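Local coordinates for glycerol-3-phosphate dehydrogenase [NAD(P)+] (PDB 3K96), which probably catalyses the NAD(P)H-dependent reduction of dihydroxyacetone phosphate to sn-glycerol 3-phosphate, the precursor for phospholipid synthesis, at residues 72-75 and 76-79; 90-93 and 94-97; 143-146 and 147-151; 182-185 and 186-190; 340-343 and 344-348. One frame throughout, in Å; residues are numbered along the deposited sequence. Where two conformers were deposited one is given.

All five contacts are local and follow one another along the chain. Contacts 1 to 4 belong to the N-terminal, Rossmann-type half, built on an eight-stranded mixed sheet. Contact 1 is in the loop between helix 62-71 and strand 87-90. Contact 2 begins at that strand, which is outermost at one side, and enters helix 93-97. Contact 3 lies on helix 143-151. Contact 4 opens helix 183-193, which leads into strand 198-203, outermost at the other side. Centres of contacts 3 and 4 are about 18 Å apart. Contact 5 starts helix 341-349 in the helical C-terminal part, about 47 Å from contact 2 between centres. Contact 1 lies nearest the predicted NADPH site.

Contact 1. Residues 72-75 and 76-79; sequences GVNN and RYLP
This is an alpha-turn (i+4 to i) in the loop that follows helix 62-71 in the Rossmann-type half, beside what is probably the glycine-rich dinucleotide-binding turn, near Ser39. Asn74 and Leu78 meet across it. Asn74 O accepts from Leu78 N at 2.8 Å, and water 1 links Asn74 N to Leu78 O. The backbone of 74-78 is thus closed by one direct bond and one water bridge. The side chain of Asn74 folds over the same turn. Its CG lies anti to the backbone N (chi1 -174°), beside the carbonyl carbon, and this brings OD1 to the backbone of Tyr77. Tyr77 N donates to OD1 at 3.2 Å, from well above the carbonyl plane. OD1 also accepts from His64 NE2, while ND2 donates to Thr42 OG1 and Ala37 O. Both ends of this buried amide are therefore held. The amide plane stands at 90° to the Tyr77 ring. One face of that ring carries Arg76 CB, offset toward the rim, and the ring also meets His64 edge-to-face. Tyr77 O accepts from Ser39 OG, and Ser39 is a predicted NADPH-binding residue. The Arg76 chain runs away from the turn to salt bridges with Glu61, Asp63 and Glu67. Asn75 ND2 is hydrogen-bonded to Glu71 OE1. On the other end of its amide, Asn75 OD1 rests 3.6 Å from Pro79 CB.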
loop_
_atom_site.group_PDB
_atom_site.type_symbol
_atom_site.label_atom_id
_atom_site.label_comp_id
_atom_site.label_asym_id
_atom_site.label_seq_id
_atom_site.Cartn_x
_atom_site.Cartn_y
_atom_site.Cartn_z
ATOM N N GLY A 72 -24.958 23.398 -15.957
ATOM C CA GLY A 72 -24.671 23.618 -14.551
ATOM C C GLY A 72 -24.093 22.370 -13.907
ATOM O O GLY A 72 -24.291 22.120 -12.724
ATOM N N VAL A 73 -23.373 21.589 -14.699
ATOM C CA VAL A 73 -22.746 20.378 -14.214
ATOM C C VAL A 73 -21.696 19.994 -15.244
ATOM O O VAL A 73 -21.691 20.516 -16.364
ATOM C CB VAL A 73 -23.799 19.241 -14.000
ATOM C CG1 VAL A 73 -24.451 18.845 -15.329
ATOM C CG2 VAL A 73 -23.181 18.010 -13.275
ATOM N N ASN A 74 -20.779 19.111 -14.865
ATOM C CA ASN A 74 -19.770 18.661 -15.798
ATOM C C ASN A 74 -20.120 17.252 -16.158
ATOM O O ASN A 74 -19.625 16.318 -15.536
ATOM C CB ASN A 74 -18.382 18.710 -15.182
ATOM C CG ASN A 74 -17.292 18.394 -16.178
ATOM O OD1 ASN A 74 -17.549 17.893 -17.288
ATOM N ND2 ASN A 74 -16.059 18.697 -15.798
ATOM N N ASN A 75 -20.988 17.099 -17.154
ATOM C CA ASN A 75 -21.402 15.778 -17.573
ATOM C C ASN A 75 -20.315 14.948 -18.214
ATOM O O ASN A 75 -20.295 13.744 -18.036
ATOM C CB ASN A 75 -22.647 15.836 -18.463
ATOM C CG ASN A 75 -23.928 15.875 -17.654
ATOM O OD1 ASN A 75 -24.005 15.284 -16.577
ATOM N ND2 ASN A 75 -24.943 16.556 -18.167
ATOM N N ARG A 76 -19.395 15.559 -18.934
ATOM C CA ARG A 76 -18.343 14.759 -19.536
ATOM C C ARG A 76 -17.448 14.076 -18.549
ATOM O O ARG A 76 -17.030 12.964 -18.808
ATOM C CB ARG A 76 -17.397 15.586 -20.388
ATOM C CG ARG A 76 -17.971 16.097 -21.634
ATOM C CD ARG A 76 -16.903 16.711 -22.501
ATOM N NE ARG A 76 -17.542 17.343 -23.637
ATOM C CZ ARG A 76 -16.893 17.932 -24.629
ATOM N NH1 ARG A 76 -15.562 17.979 -24.640
ATOM N NH2 ARG A 76 -17.585 18.473 -25.615
ATOM N N TYR A 77 -17.126 14.743 -17.439
ATOM C CA TYR A 77 -16.129 14.200 -16.512
ATOM C C TYR A 77 -16.534 14.022 -15.056
ATOM O O TYR A 77 -15.849 13.329 -14.335
ATOM C CB TYR A 77 -14.822 15.034 -16.604
ATOM C CG TYR A 77 -14.215 15.049 -17.993
ATOM C CD1 TYR A 77 -13.644 13.911 -18.527
ATOM C CD2 TYR A 77 -14.208 16.200 -18.765
ATOM C CE1 TYR A 77 -13.108 13.908 -19.805
ATOM C CE2 TYR A 77 -13.662 16.212 -20.042
ATOM C CZ TYR A 77 -13.117 15.062 -20.555
ATOM O OH TYR A 77 -12.570 15.043 -21.824
ATOM N N LEU A 78 -17.618 14.633 -14.611
ATOM C CA LEU A 78 -18.053 14.460 -13.230
ATOM C C LEU A 78 -19.573 14.631 -13.164
ATOM O O LEU A 78 -20.082 15.562 -12.522
ATOM C CB LEU A 78 -17.347 15.464 -12.297
ATOM C CG LEU A 78 -17.323 15.164 -10.789
ATOM C CD1 LEU A 78 -16.486 13.916 -10.536
ATOM C CD2 LEU A 78 -16.757 16.338 -9.969
ATOM N N PRO A 79 -20.308 13.734 -13.849
ATOM C CA PRO A 79 -21.758 13.822 -13.851
ATOM C C PRO A 79 -22.322 13.558 -12.472
ATOM O O PRO A 79 -21.661 12.911 -11.648
ATOM C CB PRO A 79 -22.183 12.710 -14.830
ATOM C CG PRO A 79 -21.062 11.716 -14.792
ATOM C CD PRO A 79 -19.817 12.576 -14.623
HETATM O O HOH W 1 -19.945 18.262 -12.255
#

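Contact 2. Residues 90-93 and 94-97; sequences YCDL and KASL
Asp92 reaches forward over the first turn of helix 93-97 to the backbone of Ala95. Its CB lies 3.7 Å from Ala95 CB. CG stands anti to the backbone N (chi1 -179°), which carries the carboxylate over the start of the helix. OD2 then accepts from Ala95 N at 2.8 Å. The donor comes from above the carboxylate plane, 58° out of it. OD2 also lies close to Ala95 CB, at 3.1 Å. The other oxygen, OD1, accepts a hydrogen bond from water 2, which in turn accepts from Lys94 N. One carboxylate therefore serves two amide groups of the first turn, one directly and one through water. The partial positive charge of the helix start would favour its negative form. Asp92 O accepts from Ser96 N and continues the first turn.

Ser96 adds a second grip. Its OG sits between the backbone N and the carbonyl carbon (chi1 69°) and donates to Leu93 O at 2.6 Å. Leu93 O also accepts from Leu97 N, so two donors hold this oxygen. Tyr90 packs beside the turn from the end of strand 87-90. Its CB lies 3.8 Å from Ser96 CB, and its CD2 is 4.3 Å from Ala95 CB.

Leu93 and Leu97 turn to Leu122. On strand 32-35, Leu93 also reaches Leu35 and Leu97 reaches Ala33. A bound EPE molecule, probably from the crystallisation liquor, accepts from Cys91 N and Asp92 N. The whole is an N-capped helix start, following an outer strand of the Rossmann-type sheet.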
loop_
_atom_site.group_PDB
_atom_site.type_symbol
_atom_site.label_atom_id
_atom_site.label_comp_id
_atom_site.label_asym_id
_atom_site.label_seq_id
_atom_site.Cartn_x
_atom_site.Cartn_y
_atom_site.Cartn_z
ATOM N N TYR A 90 -15.572 28.972 -17.805
ATOM C CA TYR A 90 -15.127 29.968 -18.771
ATOM C C TYR A 90 -14.433 29.214 -19.883
ATOM O O TYR A 90 -13.772 28.203 -19.615
ATOM C CB TYR A 90 -14.093 30.895 -18.128
ATOM C CG TYR A 90 -14.652 31.929 -17.200
ATOM C CD1 TYR A 90 -15.294 31.572 -16.033
ATOM C CD2 TYR A 90 -14.513 33.282 -17.485
ATOM C CE1 TYR A 90 -15.815 32.522 -15.192
ATOM C CE2 TYR A 90 -15.017 34.240 -16.643
ATOM C CZ TYR A 90 -15.668 33.855 -15.503
ATOM O OH TYR A 90 -16.159 34.814 -14.669
ATOM N N CYS A 91 -14.570 29.663 -21.128
ATOM C CA CYS A 91 -13.827 29.002 -22.206
ATOM C C CYS A 91 -12.658 29.866 -22.653
ATOM O O CYS A 91 -11.799 29.398 -23.381
ATOM C CB CYS A 91 -14.695 28.651 -23.404
ATOM S SG CYS A 91 -15.164 30.052 -24.385
ATOM N N ASP A 92 -12.616 31.118 -22.210
ATOM C CA ASP A 92 -11.523 32.017 -22.584
ATOM C C ASP A 92 -10.492 32.112 -21.461
ATOM O O ASP A 92 -10.802 32.530 -20.346
ATOM C CB ASP A 92 -12.056 33.419 -22.924
ATOM C CG ASP A 92 -10.936 34.392 -23.345
ATOM O OD1 ASP A 92 -10.104 34.026 -24.208
ATOM O OD2 ASP A 92 -10.897 35.523 -22.818
ATOM N N LEU A 93 -9.253 31.760 -21.772
ATOM C CA LEU A 93 -8.202 31.762 -20.771
ATOM C C LEU A 93 -7.982 33.144 -20.221
ATOM O O LEU A 93 -7.970 33.341 -19.010
ATOM C CB LEU A 93 -6.898 31.232 -21.368
ATOM C CG LEU A 93 -5.784 31.021 -20.355
ATOM C CD1 LEU A 93 -6.241 29.993 -19.315
ATOM C CD2 LEU A 93 -4.525 30.566 -21.060
ATOM N N LYS A 94 -7.814 34.109 -21.118
ATOM C CA LYS A 94 -7.592 35.492 -20.708
ATOM C C LYS A 94 -8.706 35.967 -19.783
ATOM O O LYS A 94 -8.440 36.520 -18.716
ATOM C CB LYS A 94 -7.491 36.406 -21.938
ATOM C CG LYS A 94 -7.171 37.893 -21.621
ATOM C CD LYS A 94 -7.048 38.701 -22.912
ATOM C CE LYS A 94 -6.915 40.199 -22.656
ATOM N NZ LYS A 94 -5.666 40.542 -21.922
ATOM N N ALA A 95 -9.953 35.747 -20.193
ATOM C CA ALA A 95 -11.112 36.167 -19.404
ATOM C C ALA A 95 -11.138 35.475 -18.051
ATOM O O ALA A 95 -11.504 36.068 -17.049
ATOM C CB ALA A 95 -12.381 35.861 -20.156
ATOM N N SER A 96 -10.743 34.211 -18.012
ATOM C CA SER A 96 -10.785 33.478 -16.747
ATOM C C SER A 96 -9.760 34.031 -15.749
ATOM O O SER A 96 -9.989 34.004 -14.533
ATOM C CB SER A 96 -10.585 31.972 -16.982
ATOM O OG SER A 96 -9.266 31.681 -17.404
ATOM N N LEU A 97 -8.644 34.550 -16.265
ATOM C CA LEU A 97 -7.589 35.085 -15.414
ATOM C C LEU A 97 -7.690 36.598 -15.159
ATOM O O LEU A 97 -6.934 37.139 -14.373
ATOM C CB LEU A 97 -6.218 34.740 -15.995
ATOM C CG LEU A 97 -5.932 33.230 -16.113
ATOM C CD1 LEU A 97 -4.534 33.040 -16.608
ATOM C CD2 LEU A 97 -6.129 32.505 -14.786
HETATM O O HOH W 2 -7.383 33.424 -24.112
#

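Contact 3. Residues 143-146 and 147-151; sequences LHEV and VATEL
Glu145 and Thr149 are joined by a side-chain hydrogen bond one turn apart. Thr149 OG1 donates to Glu145 OE2 at 2.5 Å. It meets the carboxylate oxygen on the anti side, 16° out of the plane. The Glu145 chain bends at chi2 (-89°), and this turns the carboxylate along the helix toward Thr149. Glu145 OE1 forms a salt bridge with Arg141 NE.

Glu150 adds more charge pairing. Its OE1 forms a salt bridge with Lys120 and its OE2 another with Arg141, so Arg141 serves both acids. This probably eases the like charges of Glu145 OE2 and Glu150 OE2, 5.5 Å apart. His144 ND1 is hydrogen-bonded to Glu210 OE2.

The backbone bonds step regularly from residue i+4 to i, from Val147 N to Leu143 O through Glu150 N to Val146 O.

Carbon contact between the segments is slight: Val146 CG1 lies 4.1 Å from Glu150 CG. Separately, the methyl Val147 CG2 rests against a carbonyl, 3.4 Å from Leu143 O. Leu143 and Val147 pack on Trp131 and Phe112, and Val147 also meets Met156. Helix 143-151 is the crossover helix of a beta-alpha-beta unit between strands 128-131 and 156-160.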
loop_
_atom_site.group_PDB
_atom_site.type_symbol
_atom_site.label_atom_id
_atom_site.label_comp_id
_atom_site.label_asym_id
_atom_site.label_seq_id
_atom_site.Cartn_x
_atom_site.Cartn_y
_atom_site.Cartn_z
ATOM N N LEU A 143 7.453 19.888 -13.143
ATOM C CA LEU A 143 6.454 20.902 -13.321
ATOM C C LEU A 143 6.848 22.225 -12.723
ATOM O O LEU A 143 6.566 23.253 -13.336
ATOM C CB LEU A 143 5.104 20.425 -12.799
ATOM C CG LEU A 143 4.575 19.129 -13.469
ATOM C CD1 LEU A 143 3.375 18.573 -12.747
ATOM C CD2 LEU A 143 4.270 19.338 -14.937
ATOM N N HIS A 144 7.493 22.242 -11.557
ATOM C CA HIS A 144 7.871 23.535 -10.952
ATOM C C HIS A 144 8.927 24.233 -11.797
ATOM O O HIS A 144 9.011 25.469 -11.820
ATOM C CB HIS A 144 8.371 23.386 -9.518
ATOM C CG HIS A 144 9.763 22.868 -9.419
ATOM N ND1 HIS A 144 10.050 21.547 -9.181
ATOM C CD2 HIS A 144 10.959 23.493 -9.559
ATOM C CE1 HIS A 144 11.361 21.373 -9.172
ATOM N NE2 HIS A 144 11.936 22.539 -9.404
ATOM N N GLU A 145 9.748 23.449 -12.487
ATOM C CA GLU A 145 10.760 24.003 -13.341
ATOM C C GLU A 145 10.119 24.643 -14.585
ATOM O O GLU A 145 10.537 25.745 -15.017
ATOM C CB GLU A 145 11.831 22.956 -13.690
ATOM C CG GLU A 145 12.991 23.531 -14.477
ATOM C CD GLU A 145 12.770 23.498 -15.967
ATOM O OE1 GLU A 145 12.401 22.409 -16.462
ATOM O OE2 GLU A 145 12.998 24.528 -16.652
ATOM N N VAL A 146 9.097 23.997 -15.144
ATOM C CA VAL A 146 8.413 24.574 -16.282
ATOM C C VAL A 146 7.767 25.889 -15.822
ATOM O O VAL A 146 7.872 26.914 -16.499
ATOM C CB VAL A 146 7.341 23.659 -16.847
ATOM C CG1 VAL A 146 6.619 24.354 -17.988
ATOM C CG2 VAL A 146 7.960 22.284 -17.297
ATOM N N VAL A 147 7.125 25.869 -14.659
ATOM C CA VAL A 147 6.492 27.066 -14.169
ATOM C C VAL A 147 7.542 28.179 -13.920
ATOM O O VAL A 147 7.407 29.300 -14.441
ATOM C CB VAL A 147 5.642 26.824 -12.902
ATOM C CG1 VAL A 147 5.139 28.148 -12.368
ATOM C CG2 VAL A 147 4.425 25.889 -13.183
ATOM N N ALA A 148 8.591 27.864 -13.162
ATOM C CA ALA A 148 9.615 28.854 -12.824
ATOM C C ALA A 148 10.370 29.387 -14.052
ATOM O O ALA A 148 10.497 30.605 -14.232
ATOM C CB ALA A 148 10.601 28.288 -11.790
ATOM N N THR A 149 10.852 28.485 -14.900
ATOM C CA THR A 149 11.589 28.881 -16.097
ATOM C C THR A 149 10.771 29.718 -17.081
ATOM O O THR A 149 11.240 30.739 -17.568
ATOM C CB THR A 149 12.129 27.638 -16.825
ATOM O OG1 THR A 149 13.036 26.976 -15.954
ATOM C CG2 THR A 149 12.858 28.001 -18.140
ATOM N N GLU A 150 9.540 29.308 -17.354
ATOM C CA GLU A 150 8.723 30.003 -18.330
ATOM C C GLU A 150 7.956 31.235 -17.834
ATOM O O GLU A 150 7.774 32.155 -18.596
ATOM C CB GLU A 150 7.714 29.029 -18.968
ATOM C CG GLU A 150 8.314 27.765 -19.526
ATOM C CD GLU A 150 9.447 28.006 -20.513
ATOM O OE1 GLU A 150 9.465 29.080 -21.134
ATOM O OE2 GLU A 150 10.304 27.094 -20.697
ATOM N N LEU A 151 7.495 31.230 -16.579
ATOM C CA LEU A 151 6.683 32.331 -16.047
ATOM C C LEU A 151 7.425 33.170 -14.996
ATOM O O LEU A 151 6.899 34.172 -14.524
ATOM C CB LEU A 151 5.388 31.772 -15.425
ATOM C CG LEU A 151 4.512 30.851 -16.315
ATOM C CD1 LEU A 151 3.273 30.335 -15.589
ATOM C CD2 LEU A 151 4.066 31.564 -17.580
#

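Contact 4. Residues 182-185 and 186-190; sequences NSQF and SKDLI
The Phe185 ring receives Leu189 CD1 over the centre of one face. The methyl carbon is 3.6 Å from the ring centroid and 12° off the normal, a CH-pi contact. Phe185 CG lies anti to the backbone N (chi1 -169°), beside the carbonyl carbon, and the ring swings forward along the helix to the residue one turn on. Leu189 CG sits 3.7 Å from Phe185 CE1.

The second pair of flat groups is polar. Gln184 NE2 donates to Asp188 OD1 at 3.1 Å. OD1 lies close to the amide plane of Gln184, while NE2 comes from the syn side of the carboxylate and is tilted out of its plane. The two planes are 49° apart. Gln184 bends at chi2 to bring NE2 there. Asp188 OD2 has its own partner, a salt bridge to Arg128, so the two oxygens are gripped from different residues.

Asn182 caps the start of the helix. Its OD1 accepts from Phe185 N at 2.9 Å, in the carbonyl plane and on a lone pair. Asn182 O accepts from Ser186 N, the first of the i+4 to i bonds, which run on through Leu189 N to Ile190 N.

Helix 183-193 crosses between strands 174-180 and 198-203. Phe185 and Leu189 pack on Ala130 and Ala157, Ser186 meets Leu178 and Lys202, and Ile190 lies on Val200.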
loop_
_atom_site.group_PDB
_atom_site.type_symbol
_atom_site.label_atom_id
_atom_site.label_comp_id
_atom_site.label_asym_id
_atom_site.label_seq_id
_atom_site.Cartn_x
_atom_site.Cartn_y
_atom_site.Cartn_z
ATOM N N ASN A 182 6.648 28.832 -1.048
ATOM C CA ASN A 182 6.295 30.127 -0.423
ATOM C C ASN A 182 5.380 29.895 0.787
ATOM O O ASN A 182 4.290 29.345 0.646
ATOM C CB ASN A 182 5.666 31.031 -1.489
ATOM C CG ASN A 182 5.350 32.434 -0.981
ATOM O OD1 ASN A 182 4.413 32.633 -0.223
ATOM N ND2 ASN A 182 6.098 33.407 -1.451
ATOM N N SER A 183 5.820 30.305 1.980
ATOM C CA SER A 183 5.022 30.071 3.186
ATOM C C SER A 183 3.673 30.786 3.179
ATOM O O SER A 183 2.684 30.244 3.661
ATOM C CB SER A 183 5.799 30.433 4.450
ATOM O OG SER A 183 6.094 31.810 4.488
ATOM N N GLN A 184 3.613 31.988 2.625
ATOM C CA GLN A 184 2.349 32.704 2.585
ATOM C C GLN A 184 1.365 31.981 1.633
ATOM O O GLN A 184 0.160 31.928 1.886
ATOM C CB GLN A 184 2.569 34.133 2.107
ATOM C CG GLN A 184 1.334 34.983 2.146
ATOM C CD GLN A 184 0.845 35.205 3.561
ATOM O OE1 GLN A 184 1.607 35.628 4.435
ATOM N NE2 GLN A 184 -0.433 34.941 3.791
ATOM N N PHE A 185 1.876 31.424 0.543
ATOM C CA PHE A 185 1.005 30.756 -0.441
ATOM C C PHE A 185 0.475 29.478 0.162
ATOM O O PHE A 185 -0.708 29.170 0.036
ATOM C CB PHE A 185 1.763 30.543 -1.753
ATOM C CG PHE A 185 0.912 30.100 -2.922
ATOM C CD1 PHE A 185 -0.384 30.541 -3.082
ATOM C CD2 PHE A 185 1.482 29.361 -3.942
ATOM C CE1 PHE A 185 -1.127 30.162 -4.158
ATOM C CE2 PHE A 185 0.759 29.010 -5.030
ATOM C CZ PHE A 185 -0.557 29.407 -5.140
ATOM N N SER A 186 1.345 28.733 0.827
ATOM C CA SER A 186 0.922 27.529 1.490
ATOM C C SER A 186 -0.228 27.833 2.452
ATOM O O SER A 186 -1.270 27.167 2.445
ATOM C CB SER A 186 2.099 26.931 2.267
ATOM O OG SER A 186 1.687 25.812 2.987
ATOM N N LYS A 187 -0.033 28.849 3.274
ATOM C CA LYS A 187 -1.032 29.255 4.265
ATOM C C LYS A 187 -2.376 29.585 3.601
ATOM O O LYS A 187 -3.425 29.088 4.019
ATOM C CB LYS A 187 -0.513 30.462 5.058
ATOM C CG LYS A 187 -1.297 30.794 6.285
ATOM C CD LYS A 187 -0.683 31.952 7.105
ATOM C CE LYS A 187 -1.506 32.168 8.400
ATOM N NZ LYS A 187 -0.985 33.229 9.342
ATOM N N ASP A 188 -2.327 30.388 2.551
ATOM C CA ASP A 188 -3.524 30.780 1.854
ATOM C C ASP A 188 -4.233 29.585 1.202
ATOM O O ASP A 188 -5.444 29.475 1.268
ATOM C CB ASP A 188 -3.213 31.858 0.805
ATOM C CG ASP A 188 -2.711 33.156 1.428
ATOM O OD1 ASP A 188 -2.866 33.313 2.656
ATOM O OD2 ASP A 188 -2.146 34.008 0.702
ATOM N N LEU A 189 -3.486 28.684 0.582
ATOM C CA LEU A 189 -4.119 27.533 -0.055
ATOM C C LEU A 189 -4.752 26.586 0.950
ATOM O O LEU A 189 -5.881 26.126 0.751
ATOM C CB LEU A 189 -3.115 26.775 -0.915
ATOM C CG LEU A 189 -2.705 27.497 -2.184
ATOM C CD1 LEU A 189 -1.467 26.813 -2.824
ATOM C CD2 LEU A 189 -3.880 27.578 -3.137
ATOM N N ILE A 190 -4.038 26.293 2.024
ATOM C CA ILE A 190 -4.559 25.391 3.046
ATOM C C ILE A 190 -5.808 26.025 3.647
ATOM O O ILE A 190 -6.831 25.367 3.856
ATOM C CB ILE A 190 -3.501 25.087 4.102
ATOM C CG1 ILE A 190 -2.410 24.195 3.499
ATOM C CG2 ILE A 190 -4.102 24.400 5.313
ATOM C CD1 ILE A 190 -1.293 23.903 4.440
#

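Contact 5. Residues 340-343 and 344-348; sequences DPQQ and AVQEL
Residues 340-343 and 344-348 form the N-capped start of helix 341-349, with Asp340 as the N-cap. Ala344 N bonds to Asp340 O at 2.9 Å, and Val345 N, Gln346 N and Glu347 N follow in the same i+4 to i pattern. The backbone of Asp340 is outside the helical region, while Pro341 enters it. As a proline, Pro341 has no N-H to offer at this first position. The Asp340 side chain caps a later amide. Its OD2 accepts from Gln343 N at 3.0 Å, from above the carboxylate plane. The helix start would probably favour the charged form of this acid.

Side chains also meet i to i+4 along the surface. In the conformer given for Gln346, Gln342 and Gln346 lie side by side and point the same way, with their amide planes 53° apart. A weak bond from Gln342 NE2 to Gln346 OE1, at 3.4 Å, is doubtful. Gln346 OE1 also bonds to Arg197 of the second subunit, so the contact touches the dimer partner at this residue.

Ala344 packs on Ile334, Val345 on Ile225 and Leu229, and Pro341 on Ile225. They face helices 326-336 and 206-228 of the C-terminal helical part.

Gln343 and Glu347 make the firmer pair. Glu347 OE1 is taken by Arg333 and Gln330. The extended Gln343 chain carries NE2 to the other oxygen. Gln343 NE2 donates to Glu347 OE2 at 2.6 Å, on the syn side, with an N-H...O angle of 172°.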
loop_
_atom_site.group_PDB
_atom_site.type_symbol
_atom_site.label_atom_id
_atom_site.label_comp_id
_atom_site.label_asym_id
_atom_site.label_seq_id
_atom_site.Cartn_x
_atom_site.Cartn_y
_atom_site.Cartn_z
ATOM N N ASP A 340 6.708 -9.323 -24.247
ATOM C CA ASP A 340 5.578 -10.115 -23.765
ATOM C C ASP A 340 5.342 -9.822 -22.287
ATOM O O ASP A 340 6.270 -9.905 -21.484
ATOM C CB ASP A 340 5.877 -11.603 -23.896
ATOM C CG ASP A 340 4.826 -12.442 -23.252
ATOM O OD1 ASP A 340 3.644 -12.290 -23.634
ATOM O OD2 ASP A 340 5.170 -13.251 -22.367
ATOM N N PRO A 341 4.101 -9.472 -21.921
ATOM C CA PRO A 341 3.762 -9.126 -20.532
ATOM C C PRO A 341 4.095 -10.189 -19.496
ATOM O O PRO A 341 4.664 -9.860 -18.458
ATOM C CB PRO A 341 2.247 -8.891 -20.604
ATOM C CG PRO A 341 2.061 -8.345 -21.961
ATOM C CD PRO A 341 3.009 -9.101 -22.841
ATOM N N GLN A 342 3.739 -11.442 -19.756
ATOM C CA GLN A 342 4.058 -12.482 -18.796
ATOM C C GLN A 342 5.562 -12.561 -18.569
ATOM O O GLN A 342 6.019 -12.540 -17.431
ATOM C CB GLN A 342 3.501 -13.845 -19.195
ATOM C CG GLN A 342 3.820 -14.923 -18.177
ATOM C CD GLN A 342 3.081 -16.219 -18.428
ATOM O OE1 GLN A 342 1.919 -16.219 -18.852
ATOM N NE2 GLN A 342 3.734 -17.333 -18.128
ATOM N N GLN A 343 6.332 -12.597 -19.644
ATOM C CA GLN A 343 7.769 -12.665 -19.490
ATOM C C GLN A 343 8.271 -11.443 -18.718
ATOM O O GLN A 343 9.130 -11.566 -17.852
ATOM C CB GLN A 343 8.458 -12.738 -20.849
ATOM C CG GLN A 343 9.968 -12.566 -20.762
ATOM C CD GLN A 343 10.602 -12.323 -22.115
ATOM O OE1 GLN A 343 9.996 -12.580 -23.151
ATOM N NE2 GLN A 343 11.822 -11.808 -22.109
ATOM N N ALA A 344 7.727 -10.267 -19.024
ATOM C CA ALA A 344 8.170 -9.030 -18.370
ATOM C C ALA A 344 7.970 -9.044 -16.841
ATOM O O ALA A 344 8.856 -8.648 -16.076
ATOM C CB ALA A 344 7.468 -7.796 -18.990
ATOM N N VAL A 345 6.803 -9.480 -16.403
ATOM C CA VAL A 345 6.519 -9.479 -14.978
ATOM C C VAL A 345 7.303 -10.576 -14.295
ATOM O O VAL A 345 7.716 -10.418 -13.138
ATOM C CB VAL A 345 5.027 -9.574 -14.672
ATOM C CG1 VAL A 345 4.799 -9.654 -13.162
ATOM C CG2 VAL A 345 4.269 -8.341 -15.272
ATOM N N GLN A 346 7.512 -11.699 -14.981
ATOM C CA GLN A 346 8.283 -12.790 -14.375
ATOM C C GLN A 346 9.768 -12.421 -14.252
ATOM O O GLN A 346 10.463 -12.928 -13.367
ATOM C CB GLN A 346 8.059 -14.122 -15.099
ATOM C CG GLN A 346 6.662 -14.697 -14.842
ATOM C CD GLN A 346 6.444 -16.060 -15.464
ATOM O OE1 GLN A 346 5.398 -16.670 -15.275
ATOM N NE2 GLN A 346 7.433 -16.547 -16.202
ATOM N N GLU A 347 10.265 -11.562 -15.144
ATOM C CA GLU A 347 11.644 -11.064 -15.010
ATOM C C GLU A 347 11.707 -10.128 -13.796
ATOM O O GLU A 347 12.682 -10.140 -13.067
ATOM C CB GLU A 347 12.132 -10.333 -16.273
ATOM C CG GLU A 347 12.414 -11.259 -17.460
ATOM C CD GLU A 347 12.715 -10.508 -18.770
ATOM O OE1 GLU A 347 12.819 -9.260 -18.765
ATOM O OE2 GLU A 347 12.834 -11.177 -19.817
ATOM N N LEU A 348 10.671 -9.325 -13.580
ATOM C CA LEU A 348 10.650 -8.409 -12.426
ATOM C C LEU A 348 10.563 -9.145 -11.092
ATOM O O LEU A 348 11.266 -8.796 -10.138
ATOM C CB LEU A 348 9.476 -7.435 -12.505
ATOM C CG LEU A 348 9.575 -6.326 -13.547
ATOM C CD1 LEU A 348 8.295 -5.503 -13.545
ATOM C CD2 LEU A 348 10.803 -5.468 -13.250
#